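PDB 4A38: metallo-carboxypeptidase from Pseudomonas aeruginosa, which probably acts as a zinc-dependent carboxypeptidase of the M14 family, trimming peptide chains from their C-terminal end. Local coordinates for residues W174-Q179 against P218-D223; E183-W188 against M349-H354; A235-N240 against A248-E253; R298-F303 against L343-E348. All coordinates share one frame; numbering follows the deposited sequence.

Contact 1: residues W174-Q179 against P218-D223; sequences WVIAQQ and PNMNPD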
# COMPACT_ATOMS: atom_id res chain seq x y z
N TRP A 174 13.36 0.86 9.28
CA TRP A 174 12.92 0.35 7.98
C TRP A 174 11.43 0.49 7.69
O TRP A 174 10.57 0.23 8.54
CB TRP A 174 13.31 -1.13 7.84
CG TRP A 174 14.79 -1.39 7.79
CD1 TRP A 174 15.68 -1.22 8.81
CD2 TRP A 174 15.53 -1.92 6.69
NE1 TRP A 174 16.94 -1.61 8.41
CE2 TRP A 174 16.87 -2.04 7.11
CE3 TRP A 174 15.20 -2.30 5.38
CZ2 TRP A 174 17.89 -2.53 6.27
CZ3 TRP A 174 16.20 -2.78 4.54
CH2 TRP A 174 17.53 -2.89 4.99
N VAL A 175 11.13 0.89 6.46
CA VAL A 175 9.77 1.06 6.00
C VAL A 175 9.69 0.55 4.57
O VAL A 175 10.31 1.12 3.69
CB VAL A 175 9.38 2.55 5.97
CG1 VAL A 175 7.93 2.70 5.54
CG2 VAL A 175 9.62 3.19 7.33
N ILE A 176 8.93 -0.52 4.33
CA ILE A 176 8.80 -1.05 2.98
C ILE A 176 7.31 -1.06 2.62
O ILE A 176 6.44 -1.16 3.50
CB ILE A 176 9.42 -2.47 2.83
CG1 ILE A 176 8.47 -3.55 3.34
CG2 ILE A 176 10.75 -2.50 3.58
CD1 ILE A 176 7.94 -3.31 4.73
N ALA A 177 7.01 -0.97 1.32
CA ALA A 177 5.62 -0.91 0.92
C ALA A 177 5.18 -1.64 -0.32
O ALA A 177 5.94 -1.88 -1.25
CB ALA A 177 5.21 0.56 0.81
N GLN A 178 3.89 -1.99 -0.30
CA GLN A 178 3.19 -2.64 -1.40
C GLN A 178 3.70 -4.00 -1.88
O GLN A 178 3.86 -4.22 -3.09
CB GLN A 178 3.09 -1.65 -2.59
CG GLN A 178 1.80 -1.76 -3.43
CD GLN A 178 1.58 -0.54 -4.32
OE1 GLN A 178 1.93 0.57 -3.94
NE2 GLN A 178 1.00 -0.74 -5.50
N GLN A 179 3.94 -4.91 -0.94
CA GLN A 179 4.36 -6.27 -1.30
C GLN A 179 3.18 -6.84 -2.09
O GLN A 179 3.34 -7.71 -2.94
CB GLN A 179 4.59 -7.14 -0.06
CG GLN A 179 5.82 -6.80 0.76
CD GLN A 179 6.09 -7.83 1.83
OE1 GLN A 179 6.53 -8.95 1.53
NE2 GLN A 179 5.81 -7.47 3.08
N PRO A 218 10.20 2.04 -1.47
CA PRO A 218 8.95 2.60 -2.00
C PRO A 218 8.00 1.58 -2.63
O PRO A 218 6.78 1.73 -2.57
CB PRO A 218 9.44 3.64 -3.00
CG PRO A 218 10.73 4.10 -2.39
CD PRO A 218 11.37 2.81 -1.94
N ASN A 219 8.56 0.55 -3.26
CA ASN A 219 7.73 -0.49 -3.86
C ASN A 219 8.38 -1.88 -3.93
O ASN A 219 9.35 -2.12 -4.66
CB ASN A 219 7.26 -0.08 -5.26
CG ASN A 219 6.22 -1.02 -5.79
OD1 ASN A 219 6.53 -2.13 -6.22
ND2 ASN A 219 4.96 -0.60 -5.73
N MET A 220 7.79 -2.81 -3.18
CA MET A 220 8.26 -4.19 -3.08
C MET A 220 7.81 -5.15 -4.18
O MET A 220 8.27 -6.28 -4.21
CB MET A 220 7.79 -4.80 -1.77
CG MET A 220 8.52 -4.31 -0.57
SD MET A 220 10.20 -4.90 -0.53
CE MET A 220 9.93 -6.73 -0.65
N ASN A 221 6.93 -4.73 -5.08
CA ASN A 221 6.44 -5.66 -6.11
C ASN A 221 6.09 -4.92 -7.40
O ASN A 221 4.93 -4.87 -7.81
CB ASN A 221 5.20 -6.38 -5.56
CG ASN A 221 4.88 -7.66 -6.29
OD1 ASN A 221 5.22 -7.83 -7.47
ND2 ASN A 221 4.19 -8.58 -5.61
N PRO A 222 7.09 -4.32 -8.08
CA PRO A 222 6.82 -3.60 -9.32
C PRO A 222 6.18 -4.42 -10.44
O PRO A 222 5.37 -3.89 -11.19
CB PRO A 222 8.20 -3.05 -9.69
CG PRO A 222 9.13 -4.08 -9.15
CD PRO A 222 8.54 -4.37 -7.79
N ASP A 223 6.52 -5.70 -10.57
CA ASP A 223 5.91 -6.50 -11.63
C ASP A 223 4.42 -6.60 -11.36
O ASP A 223 3.61 -6.30 -12.24
CB ASP A 223 6.51 -7.92 -11.69
CG ASP A 223 8.01 -7.93 -11.90
OD1 ASP A 223 8.58 -6.87 -12.25
OD2 ASP A 223 8.62 -9.01 -11.72
O HOH W 1 3.42 -3.27 -5.80

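Contact 2: residues E183-W188 against M349-H354; sequences EHMAEW and MPFKDH. With ZN (zinc ion), chain C; BZS (L-benzylsuccinic acid), chain D.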
# COMPACT_ATOMS: atom_id res chain seq x y z
N GLU A 183 -2.54 -3.02 -3.55
CA GLU A 183 -2.66 -2.06 -2.46
C GLU A 183 -1.89 -0.75 -2.69
O GLU A 183 -1.00 -0.37 -1.93
CB GLU A 183 -2.22 -2.76 -1.15
CG GLU A 183 -3.22 -3.84 -0.68
CD GLU A 183 -2.62 -4.83 0.33
OE1 GLU A 183 -1.62 -4.49 1.02
OE2 GLU A 183 -3.16 -5.96 0.45
N HIS A 184 -2.28 -0.05 -3.75
CA HIS A 184 -1.65 1.21 -4.16
C HIS A 184 -1.55 2.33 -3.14
O HIS A 184 -0.67 3.19 -3.25
CB HIS A 184 -2.34 1.71 -5.43
CG HIS A 184 -2.11 0.81 -6.61
ND1 HIS A 184 -1.15 1.07 -7.56
CD2 HIS A 184 -2.64 -0.40 -6.92
CE1 HIS A 184 -1.10 0.06 -8.41
NE2 HIS A 184 -1.99 -0.84 -8.05
N MET A 185 -2.43 2.33 -2.15
CA MET A 185 -2.37 3.35 -1.11
C MET A 185 -1.01 3.28 -0.44
O MET A 185 -0.51 4.28 0.09
CB MET A 185 -3.47 3.10 -0.06
CG MET A 185 -3.45 1.69 0.53
SD MET A 185 -4.33 0.49 -0.49
CE MET A 185 -6.03 0.99 -0.15
N ALA A 186 -0.39 2.10 -0.48
CA ALA A 186 0.90 1.92 0.17
C ALA A 186 2.00 2.80 -0.40
O ALA A 186 2.70 3.47 0.37
CB ALA A 186 1.33 0.43 0.11
N GLU A 187 2.17 2.82 -1.72
CA GLU A 187 3.23 3.68 -2.28
C GLU A 187 2.89 5.16 -2.08
O GLU A 187 3.80 5.98 -1.93
CB GLU A 187 3.51 3.39 -3.76
CG GLU A 187 4.66 4.26 -4.31
CD GLU A 187 5.52 3.55 -5.35
OE1 GLU A 187 4.96 2.77 -6.15
OE2 GLU A 187 6.75 3.79 -5.39
N TRP A 188 1.60 5.50 -2.07
CA TRP A 188 1.20 6.89 -1.83
C TRP A 188 1.73 7.32 -0.46
O TRP A 188 2.24 8.43 -0.30
CB TRP A 188 -0.32 7.04 -1.90
CG TRP A 188 -0.85 7.08 -3.30
CD1 TRP A 188 -1.59 6.13 -3.93
CD2 TRP A 188 -0.63 8.13 -4.25
NE1 TRP A 188 -1.84 6.51 -5.23
CE2 TRP A 188 -1.27 7.73 -5.45
CE3 TRP A 188 0.04 9.35 -4.22
CZ2 TRP A 188 -1.24 8.53 -6.60
CZ3 TRP A 188 0.06 10.14 -5.36
CH2 TRP A 188 -0.58 9.72 -6.53
N MET A 349 -4.26 0.77 5.52
CA MET A 349 -5.08 1.88 5.09
C MET A 349 -6.27 1.27 4.33
O MET A 349 -6.13 0.26 3.62
CB MET A 349 -4.28 2.84 4.20
CG MET A 349 -3.30 3.72 4.97
SD MET A 349 -2.17 4.63 3.86
CE MET A 349 -1.14 3.27 3.29
N PRO A 350 -7.47 1.85 4.50
CA PRO A 350 -8.69 1.35 3.85
C PRO A 350 -8.92 1.66 2.38
O PRO A 350 -8.54 2.72 1.89
CB PRO A 350 -9.78 1.97 4.70
CG PRO A 350 -9.20 3.35 5.00
CD PRO A 350 -7.77 2.98 5.39
N PHE A 351 -9.56 0.73 1.67
CA PHE A 351 -9.90 0.93 0.27
C PHE A 351 -11.20 1.74 0.28
O PHE A 351 -11.55 2.40 -0.71
CB PHE A 351 -10.15 -0.39 -0.46
CG PHE A 351 -8.90 -1.02 -0.99
CD1 PHE A 351 -8.09 -1.80 -0.18
CD2 PHE A 351 -8.53 -0.82 -2.33
CE1 PHE A 351 -6.92 -2.36 -0.68
CE2 PHE A 351 -7.36 -1.38 -2.83
CZ PHE A 351 -6.55 -2.15 -2.01
N LYS A 352 -11.91 1.68 1.40
CA LYS A 352 -13.17 2.41 1.55
C LYS A 352 -12.87 3.81 2.06
O LYS A 352 -12.30 4.63 1.32
CB LYS A 352 -14.10 1.66 2.53
CG LYS A 352 -14.54 0.30 2.00
CD LYS A 352 -15.40 -0.47 2.99
CE LYS A 352 -15.78 -1.83 2.41
NZ LYS A 352 -16.46 -2.70 3.41
N ASP A 353 -13.22 4.11 3.31
CA ASP A 353 -12.96 5.43 3.89
C ASP A 353 -12.48 5.16 5.31
O ASP A 353 -12.51 4.02 5.77
CB ASP A 353 -14.27 6.24 3.91
CG ASP A 353 -14.07 7.74 4.17
OD1 ASP A 353 -12.93 8.21 4.35
OD2 ASP A 353 -15.09 8.46 4.18
N HIS A 354 -12.00 6.20 5.98
CA HIS A 354 -11.57 6.09 7.36
C HIS A 354 -12.80 6.72 8.02
O HIS A 354 -12.86 7.93 8.23
CB HIS A 354 -10.32 6.93 7.60
CG HIS A 354 -9.83 6.90 9.02
ND1 HIS A 354 -9.84 8.02 9.83
CD2 HIS A 354 -9.29 5.91 9.76
CE1 HIS A 354 -9.33 7.71 11.01
NE2 HIS A 354 -8.98 6.43 10.99
ZN ZN C . -1.38 -6.52 1.96
C1 BZS D . -2.90 -7.55 3.88
C2 BZS D . -2.97 -8.20 5.26
CA BZS D . -1.62 -8.83 5.58
C BZS D . -1.42 -10.10 4.76
CB BZS D . -1.51 -9.18 7.07
O1 BZS D . -2.85 -6.30 3.82
O2 BZS D . -2.86 -8.31 2.89
O3 BZS D . -2.39 -10.90 4.69
O4 BZS D . -0.31 -10.28 4.21

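Contact 3: residues A235-N240 against A248-E253; sequences AGQDLN and AERSPE. With BZS (L-benzylsuccinic acid), chain D.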
# COMPACT_ATOMS: atom_id res chain seq x y z
N ALA A 235 5.85 -14.47 -10.39
CA ALA A 235 5.90 -15.92 -10.23
C ALA A 235 4.65 -16.54 -9.63
O ALA A 235 4.46 -17.75 -9.69
CB ALA A 235 7.12 -16.31 -9.40
N GLY A 236 3.79 -15.71 -9.05
CA GLY A 236 2.57 -16.22 -8.45
C GLY A 236 2.72 -16.42 -6.95
O GLY A 236 1.89 -17.07 -6.32
N GLN A 237 3.78 -15.87 -6.38
CA GLN A 237 4.04 -15.97 -4.95
C GLN A 237 3.59 -14.75 -4.18
O GLN A 237 3.86 -13.61 -4.58
CB GLN A 237 5.54 -16.16 -4.71
CG GLN A 237 5.96 -16.07 -3.23
CD GLN A 237 5.47 -17.26 -2.41
OE1 GLN A 237 5.44 -18.39 -2.91
NE2 GLN A 237 5.12 -17.01 -1.15
N ASP A 238 2.90 -15.00 -3.07
CA ASP A 238 2.44 -13.92 -2.19
C ASP A 238 3.71 -13.55 -1.41
O ASP A 238 4.20 -14.34 -0.60
CB ASP A 238 1.37 -14.46 -1.23
CG ASP A 238 0.83 -13.40 -0.28
OD1 ASP A 238 1.56 -12.44 0.06
OD2 ASP A 238 -0.32 -13.54 0.15
N LEU A 239 4.24 -12.36 -1.66
CA LEU A 239 5.47 -11.93 -1.02
C LEU A 239 5.41 -11.86 0.50
O LEU A 239 6.41 -12.06 1.17
CB LEU A 239 5.91 -10.58 -1.59
CG LEU A 239 6.42 -10.60 -3.04
CD1 LEU A 239 6.91 -9.21 -3.43
CD2 LEU A 239 7.55 -11.64 -3.18
N ASN A 240 4.23 -11.61 1.06
CA ASN A 240 4.12 -11.53 2.50
C ASN A 240 3.81 -12.87 3.15
O ASN A 240 3.14 -12.95 4.19
CB ASN A 240 3.08 -10.49 2.92
CG ASN A 240 3.40 -9.90 4.27
OD1 ASN A 240 4.56 -9.87 4.68
ND2 ASN A 240 2.39 -9.43 4.96
N ALA A 248 15.50 -16.80 -4.00
CA ALA A 248 16.21 -15.91 -4.90
C ALA A 248 15.53 -15.97 -6.27
O ALA A 248 15.54 -15.00 -7.01
CB ALA A 248 17.66 -16.33 -5.01
N GLU A 249 14.93 -17.12 -6.57
CA GLU A 249 14.26 -17.31 -7.86
C GLU A 249 12.77 -17.00 -7.86
O GLU A 249 12.28 -16.38 -8.80
CB GLU A 249 14.43 -18.76 -8.35
CG GLU A 249 15.86 -19.28 -8.31
CD GLU A 249 16.29 -19.95 -9.62
OE1 GLU A 249 15.54 -20.83 -10.12
OE2 GLU A 249 17.37 -19.59 -10.14
N ARG A 250 12.05 -17.43 -6.83
CA ARG A 250 10.60 -17.20 -6.77
C ARG A 250 10.18 -15.90 -6.08
O ARG A 250 9.19 -15.27 -6.48
CB ARG A 250 9.91 -18.38 -6.07
CG ARG A 250 8.38 -18.30 -6.12
CD ARG A 250 7.74 -19.43 -5.30
NE ARG A 250 6.28 -19.43 -5.40
CZ ARG A 250 5.61 -19.70 -6.52
NH1 ARG A 250 6.26 -20.00 -7.64
NH2 ARG A 250 4.28 -19.67 -6.52
N SER A 251 10.93 -15.49 -5.06
CA SER A 251 10.59 -14.26 -4.36
C SER A 251 11.83 -13.38 -4.23
O SER A 251 12.23 -13.01 -3.13
CB SER A 251 10.02 -14.59 -2.99
OG SER A 251 10.89 -15.48 -2.30
N PRO A 252 12.44 -13.03 -5.37
CA PRO A 252 13.65 -12.19 -5.31
C PRO A 252 13.45 -10.86 -4.59
O PRO A 252 14.37 -10.35 -3.96
CB PRO A 252 14.03 -12.01 -6.78
CG PRO A 252 12.70 -12.11 -7.49
CD PRO A 252 12.02 -13.24 -6.76
N GLU A 253 12.24 -10.30 -4.66
CA GLU A 253 11.97 -9.04 -4.00
C GLU A 253 12.21 -9.12 -2.49
O GLU A 253 12.82 -8.21 -1.89
CB GLU A 253 10.54 -8.59 -4.30
CG GLU A 253 10.24 -8.40 -5.79
CD GLU A 253 9.85 -9.69 -6.50
OE1 GLU A 253 10.00 -10.79 -5.92
OE2 GLU A 253 9.39 -9.60 -7.66
C1 BZS D . -2.90 -7.55 3.88
C2 BZS D . -2.97 -8.20 5.26
CA BZS D . -1.62 -8.83 5.58
C BZS D . -1.42 -10.10 4.76
CB BZS D . -1.51 -9.18 7.07
O1 BZS D . -2.85 -6.30 3.82
O2 BZS D . -2.86 -8.31 2.89
O3 BZS D . -2.39 -10.90 4.69
O4 BZS D . -0.31 -10.28 4.21
O HOH W 2 5.65 -19.90 -10.78
O HOH W 3 3.01 -19.73 -4.16

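Contact 4: residues R298-F303 against L343-E348; sequences RLEQRF and LAFTIE. With BZS (L-benzylsuccinic acid), chain D.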
# COMPACT_ATOMS: atom_id res chain seq x y z
N ARG A 298 5.20 -2.87 25.29
CA ARG A 298 5.18 -1.49 25.75
C ARG A 298 5.36 -0.53 24.57
O ARG A 298 4.60 0.42 24.40
CB ARG A 298 6.30 -1.26 26.77
CG ARG A 298 6.45 0.20 27.24
CD ARG A 298 7.67 0.37 28.17
NE ARG A 298 8.94 0.11 27.49
CZ ARG A 298 9.98 -0.52 28.05
NH1 ARG A 298 9.89 -0.95 29.31
NH2 ARG A 298 11.10 -0.72 27.37
N LEU A 299 6.38 -0.80 23.75
CA LEU A 299 6.65 0.03 22.59
C LEU A 299 5.46 0.09 21.64
O LEU A 299 5.13 1.16 21.12
CB LEU A 299 7.90 -0.47 21.86
CG LEU A 299 9.19 -0.16 22.64
CD1 LEU A 299 10.38 -0.91 22.07
CD2 LEU A 299 9.43 1.33 22.62
N GLU A 300 4.80 -1.04 21.42
CA GLU A 300 3.65 -1.06 20.53
C GLU A 300 2.55 -0.15 21.07
O GLU A 300 1.84 0.52 20.31
CB GLU A 300 3.12 -2.48 20.34
CG GLU A 300 3.93 -3.34 19.35
CD GLU A 300 3.38 -4.75 19.24
OE1 GLU A 300 2.32 -5.00 19.85
OE2 GLU A 300 3.99 -5.60 18.54
N GLN A 301 2.41 -0.12 22.39
CA GLN A 301 1.40 0.73 23.04
C GLN A 301 1.78 2.18 22.85
O GLN A 301 0.94 3.03 22.59
CB GLN A 301 1.33 0.41 24.53
CG GLN A 301 0.18 1.04 25.28
CD GLN A 301 0.33 2.53 25.47
OE1 GLN A 301 1.45 3.04 25.58
NE2 GLN A 301 -0.79 3.24 25.55
N ARG A 302 3.07 2.47 22.98
CA ARG A 302 3.54 3.84 22.82
C ARG A 302 3.28 4.30 21.39
O ARG A 302 2.66 5.34 21.17
CB ARG A 302 5.04 3.91 23.11
CG ARG A 302 5.42 3.74 24.57
CD ARG A 302 5.11 4.98 25.40
NE ARG A 302 5.77 6.17 24.87
CZ ARG A 302 5.11 7.25 24.44
NH1 ARG A 302 3.79 7.28 24.49
NH2 ARG A 302 5.79 8.28 23.94
N PHE A 303 3.74 3.51 20.42
CA PHE A 303 3.57 3.86 19.01
C PHE A 303 2.14 4.22 18.63
O PHE A 303 1.91 5.27 18.02
CB PHE A 303 4.05 2.72 18.11
CG PHE A 303 3.88 2.99 16.64
CD1 PHE A 303 2.69 2.67 15.99
CD2 PHE A 303 4.90 3.61 15.91
CE1 PHE A 303 2.52 2.96 14.63
CE2 PHE A 303 4.73 3.90 14.56
CZ PHE A 303 3.54 3.57 13.92
N LEU A 343 10.63 -3.17 17.28
CA LEU A 343 9.24 -2.78 17.14
C LEU A 343 8.88 -2.99 15.66
O LEU A 343 9.64 -2.57 14.77
CB LEU A 343 9.07 -1.30 17.54
CG LEU A 343 7.69 -0.66 17.37
CD1 LEU A 343 6.64 -1.47 18.13
CD2 LEU A 343 7.72 0.78 17.90
N ALA A 344 7.76 -3.64 15.40
CA ALA A 344 7.35 -3.90 14.03
C ALA A 344 5.82 -3.90 13.91
O ALA A 344 5.12 -4.46 14.75
CB ALA A 344 7.92 -5.23 13.55
N PHE A 345 5.32 -3.26 12.85
CA PHE A 345 3.90 -3.16 12.59
C PHE A 345 3.59 -3.31 11.12
O PHE A 345 4.45 -3.05 10.26
CB PHE A 345 3.38 -1.76 12.95
CG PHE A 345 3.02 -1.58 14.37
CD1 PHE A 345 1.86 -2.17 14.89
CD2 PHE A 345 3.80 -0.78 15.20
CE1 PHE A 345 1.49 -1.95 16.21
CE2 PHE A 345 3.44 -0.55 16.52
CZ PHE A 345 2.28 -1.13 17.02
N THR A 346 2.33 -3.81 10.84
CA THR A 346 1.83 -3.85 9.48
C THR A 346 0.83 -2.70 9.54
O THR A 346 -0.10 -2.71 10.36
CB THR A 346 1.11 -5.17 9.13
OG1 THR A 346 2.00 -6.27 9.26
CG2 THR A 346 0.61 -5.11 7.73
N ILE A 347 1.04 -1.59 8.70
CA ILE A 347 0.13 -0.47 8.68
C ILE A 347 -0.94 -0.73 7.64
O ILE A 347 -0.64 -1.11 6.51
CB ILE A 347 0.88 0.85 8.37
CG1 ILE A 347 1.95 1.11 9.44
CG2 ILE A 347 -0.10 2.02 8.30
CD1 ILE A 347 1.39 1.25 10.83
N GLU A 348 -2.19 -0.53 8.02
CA GLU A 348 -3.29 -0.77 7.11
C GLU A 348 -4.13 0.46 6.80
O GLU A 348 -4.66 1.10 7.70
CB GLU A 348 -4.20 -1.86 7.67
CG GLU A 348 -3.55 -3.21 7.88
CD GLU A 348 -3.51 -4.03 6.63
OE1 GLU A 348 -3.95 -3.53 5.57
OE2 GLU A 348 -3.04 -5.18 6.71
C1 BZS D . -2.90 -7.55 3.88
C2 BZS D . -2.97 -8.20 5.26
CA BZS D . -1.62 -8.83 5.58
C BZS D . -1.42 -10.10 4.76
CB BZS D . -1.51 -9.18 7.07
O1 BZS D . -2.85 -6.30 3.82
O2 BZS D . -2.86 -8.31 2.89
O3 BZS D . -2.39 -10.90 4.69
O4 BZS D . -0.31 -10.28 4.21
O HOH W 4 6.47 -5.21 17.30

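Contact 1: residues W174-Q179 against P218-D223
I176-Q179 and P218-N221 meet in a buried contact where two adjacent parallel strands, 171-177 and 212-217, run out into loops. The first link lies just past the last residue of strand 212-217: M220 N donates to A177 O over 2.8 Å. Beyond it the chain turns sharply at Q178, whose positive phi of 60° takes it out of the strand. N221 catches the chain there: its ND2 donates to Q179 O at 2.9 Å, nearly straight, with the acceptor lying in the plane of the amide. The other end of that amide, OD1, caps G224 N at the start of helix 222-226, a double task that suits asparagine at an N-cap. N219 makes an Asx turn, OD1 accepting from N221 N, while its ND2 donates to a water 3.1 Å away that also lies 2.9 Å from Q178 O. M220 brings the apolar filling. Its CB and CG run alongside Q179 CG, with CB 3.8 Å from it, and its CG lies 4.0 Å from I176 CB, so a long flexible side chain can follow the bend. The polar ends of both glutamines reach elsewhere: Q178 to P181 O and E187 N, Q179 to W243 and D271. The bonds to A177 O and Q179 O probably help to set the backbone that leads into the zinc ligand H180. Loops at the C-terminal end of parallel strands carrying the active site are the hallmark of alpha/beta enzymes, here the zinc carboxypeptidase fold.

Contact 2: residues E183-W188 against M349-H354
E183 approaches F351 with its CG, which lies in the plane of the ring at its edge, 4.0 Å from CZ, while the carboxylate beyond is turned 80° to the ring. That carboxylate is the metal end: OE1 at 2.2 Å and OE2 at 2.4 Å both bind the zinc ion, whose other protein ligands are H180 and H273. Together H180 and E183 give the HxxE zinc motif of the M14 peptidases. The benzylsuccinate inhibitor adds O1 and O2 of one carboxylate. G274 N donates to E183 OE1, which helps to fix the rotation of the glutamate. Further on, M185 carries most of the packing. Its CG stands between the backbone N and the carbonyl carbon (chi1 54°), and two further bends lay the methyl CE over the centre of the F351 ring, 3.4 Å from the centroid and almost on the ring normal. The sulfur SD follows over the same face, a Met-aromatic contact combined with CH-pi. Methionine suits this place because its slim, flexible chain can fold flat onto a ring. M349 slides past M185 in the opposite direction; its CE lies 3.9 Å from M185 CG and 3.4 Å from M185 O. The same methyl rests on the CA of A186, whose N bonds back to E183 O. The contact thus wedges the N-terminal part of helix 185-196 against the end of strand 343-350, with I272 of strand 268-275 touching A186 and M349, S369 of helix 366-383 touching both methionines and L372 touching M349.

Contact 3: residues A235-N240 against A248-E253
The forked end of L239 rests against S251 and E253 in the tight half of this contact, whereas R250 spans the looser half near the surface. CD1 of the leucine lies 3.8 Å from E253 CB and its CD2 is 3.9 Å from S251 CB, so a branched apolar end fits the first turn of the helix. E253 OE1, bonded by N233 ND2, also borders CD2. On the outer side the extended chain of R250 crosses Q237 at about a right angle. Its NE donates to Q237 OE1 at 2.8 Å, in the carbonyl plane on a lone pair, and the guanidinium is turned 77° from the amide. Here water does much of the work: one joins R250 NH2 to the same Q237 OE1, another joins R250 NH1 to A235 O. The turn passes through G236, whose positive phi (97°) suits glycine. Toward the active site, D238 OD1 accepts from N240 N in an Asx turn and from the zinc ligand H180, while N240 ND2 donates to O4 of the benzylsuccinate at 2.9 Å. The 235-240 loop is thus laid across the N-terminal end of helix 252-264, where V254 also touches L239, and its far end meets D271 and H273 of strand 268-275.

Contact 4: residues R298-F303 against L343-E348
The F303 ring takes F345 CD2 over one face, 3.7 Å above its plane and offset toward the rim; I347 CD1 and L343 CD2 come in obliquely. This is a helix packed on the sheet of an alpha/beta fold: the axes of helix residues 298-303 and strand residues 343-348 approach to 8.7 Å and cross at -54°. The F345 ring has the E300 carbonyl oxygen in plane at its edge and E300 CG approaching obliquely, 3.6 Å from CZ. The two rings are inclined at 32° with centroids 4.8 Å apart, and F303 CD1 comes within 3.3 Å of F345 CE2. F303 reaches the strand because its CG stands opposite the backbone N (chi1 179°), and the large apolar rings suit the buried interface between helix and sheet. L343, forked at CG, sends CD1 to E300 CG at 3.5 Å and CD2 toward F303 CB. The same strand carries E348, predicted to be the proton donor/acceptor, whose OE2 is 3.1 Å from benzylsuccinate O1. T379 and L383 of helix 366-383 touch F303 as well. Y292 OH and C286 N hold the E300 carboxylate, and a water donates to E300 OE2 and accepts from A344 N, 2.8 Å from each.

How the contacts relate
All four contacts lie within the zinc carboxypeptidase region. Contacts 1 and 2, centres about 14 Å apart, touch through Q178 and E187 where strand 171-177 leads to helix 185-196; contacts 1 and 3, centres about 12 Å apart, touch through Q179 and N240. Contacts 2 and 4 share strand 343-350, contact 4 on 343-348 and contact 2 on its last residues, with centres about 19 Å apart. Contacts 1, 2 and 4 all reach the same mixed sheet. Along the chain contacts 1 and 3 follow in series, contact 1 interleaves with contact 2, and contacts 3 and 4 lie inside the loop that contact 2 closes. Contacts 2, 3 and 4 all reach the bound benzylsuccinate, so distant chain parts converge on one active site.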